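Local coordinates for nudix Hydrolase, RenU (Mycolicibacterium smegmatis, PDB 6UUF), which probably hydrolyses nucleoside diphosphate derivatives, NADH perhaps among them, as a magnesium-dependent member of the Nudix family, at residues L26-P31 with V110-A115. The protein carries 3 engineered substitutions. Residues are numbered along the deposited sequence; the frame is centred on the assembly and turned at random.
Sequences LLLRAP and VIADAA
Along L26-P31 and V110-A115, strands 23-31 and 104-113 pair as parallel neighbours in the mixed sheet of the Nudix fold, an alpha/beta/alpha sandwich, and this buried contact illustrates how such a pair divides its side chains between two helical layers. L27 and R29 on one strand each bond to two residues of the other segment: L27 N donates to V110 O and L27 O receives A112 N, then R29 N reaches A112 O at 2.7 Å and R29 O takes A114 N at 2.9 Å. On the face carrying L26, L28, V110 and A112, helix 67-79 packs against L26 and V110. With CG anti to the backbone N (chi1 -158°), L26 leans toward the partner strand, and its CD1 lies 3.8 Å from V110 CG1. L28 CD1 joins L26 CD1 at A112 CB, which thus meets two leucine methyls, each at 3.9 Å, arriving from directions roughly at right angles.

The opposite face, where L27 and I111 touch helix 144-158, also holds a buried ion pair. R29 and D113 run side by side, their guanidinium and carboxylate planes 30° apart, while R89 forms a salt bridge with D113 OD2 and R29 NH1 bonds to I160 O. I111 CG2 sits over one guanidinium face, toward its rim. A leucine in place of R29 would probably leave D113 relying on R89 for charge compensation and I160 O without this donor. The grip is side-on and converges on one oxygen: D113 OD1 accepts both R29 NE and R29 NH2 at 2.8 Å, the latter through its syn lone pair.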
# COMPACT_ATOMS: atom_id res chain seq x y z
N LEU A 26 -1.39 -1.63 -1.59
CA LEU A 26 -1.03 -3.02 -1.61
C LEU A 26 0.29 -3.30 -0.93
O LEU A 26 1.31 -2.80 -1.37
CB LEU A 26 -0.95 -3.51 -3.03
CG LEU A 26 -1.10 -5.01 -3.18
CD1 LEU A 26 -2.44 -5.55 -2.69
CD2 LEU A 26 -0.89 -5.32 -4.66
N LEU A 27 0.25 -4.11 0.12
CA LEU A 27 1.45 -4.71 0.73
C LEU A 27 1.61 -6.10 0.17
O LEU A 27 1.03 -7.06 0.68
CB LEU A 27 1.30 -4.75 2.25
CG LEU A 27 2.42 -5.36 3.08
CD1 LEU A 27 3.72 -4.73 2.67
CD2 LEU A 27 2.19 -5.07 4.57
N LEU A 28 2.35 -6.19 -0.92
CA LEU A 28 2.55 -7.44 -1.63
C LEU A 28 3.82 -8.14 -1.12
O LEU A 28 4.89 -7.56 -1.17
CB LEU A 28 2.70 -7.18 -3.12
CG LEU A 28 2.88 -8.44 -3.97
CD1 LEU A 28 1.74 -9.47 -3.80
CD2 LEU A 28 2.96 -7.99 -5.41
N ARG A 29 3.67 -9.39 -0.67
CA ARG A 29 4.76 -10.19 -0.11
C ARG A 29 5.21 -11.24 -1.08
O ARG A 29 4.38 -11.80 -1.80
CB ARG A 29 4.36 -10.86 1.19
CG ARG A 29 3.75 -9.90 2.21
CD ARG A 29 3.34 -10.64 3.48
NE ARG A 29 2.34 -11.70 3.24
CZ ARG A 29 1.92 -12.55 4.18
NH1 ARG A 29 2.41 -12.51 5.43
NH2 ARG A 29 1.01 -13.45 3.86
N ALA A 30 6.52 -11.49 -1.11
CA ALA A 30 7.08 -12.62 -1.89
C ALA A 30 8.23 -13.32 -1.18
O ALA A 30 9.03 -12.69 -0.51
CB ALA A 30 7.51 -12.19 -3.29
N PRO A 31 8.31 -14.65 -1.33
CA PRO A 31 9.41 -15.38 -0.71
C PRO A 31 10.68 -15.17 -1.51
O PRO A 31 10.62 -15.08 -2.74
CB PRO A 31 8.97 -16.84 -0.79
CG PRO A 31 7.88 -16.88 -1.82
CD PRO A 31 7.55 -15.51 -2.26
N VAL A 110 -3.86 -3.51 2.09
CA VAL A 110 -4.33 -4.76 1.59
C VAL A 110 -3.08 -5.62 1.46
O VAL A 110 -2.19 -5.35 0.62
CB VAL A 110 -5.05 -4.53 0.24
CG1 VAL A 110 -5.52 -5.83 -0.41
CG2 VAL A 110 -6.27 -3.63 0.45
N ILE A 111 -3.00 -6.65 2.30
CA ILE A 111 -1.89 -7.61 2.29
C ILE A 111 -2.12 -8.67 1.21
O ILE A 111 -3.18 -9.28 1.16
CB ILE A 111 -1.77 -8.29 3.68
CG1 ILE A 111 -1.63 -7.19 4.78
CG2 ILE A 111 -0.65 -9.30 3.68
CD1 ILE A 111 -1.42 -7.69 6.19
N ALA A 112 -1.14 -8.92 0.38
CA ALA A 112 -1.28 -9.95 -0.64
C ALA A 112 0.03 -10.67 -0.81
O ALA A 112 1.08 -10.14 -0.41
CB ALA A 112 -1.73 -9.35 -1.97
N ASP A 113 -0.05 -11.88 -1.39
CA ASP A 113 1.11 -12.73 -1.69
C ASP A 113 1.31 -13.01 -3.20
O ASP A 113 0.36 -13.18 -3.95
CB ASP A 113 0.94 -14.07 -1.04
CG ASP A 113 0.86 -14.00 0.47
OD1 ASP A 113 1.14 -12.96 1.09
OD2 ASP A 113 0.47 -15.02 1.05
N ALA A 114 2.56 -13.05 -3.62
CA ALA A 114 2.94 -13.61 -4.91
C ALA A 114 3.85 -14.83 -4.67
O ALA A 114 4.47 -14.98 -3.59
CB ALA A 114 3.69 -12.57 -5.70
N ALA A 115 3.94 -15.69 -5.69
CA ALA A 115 4.74 -16.92 -5.61
C ALA A 115 6.26 -16.65 -5.58
O ALA A 115 7.02 -17.46 -5.06
CB ALA A 115 4.38 -17.85 -6.77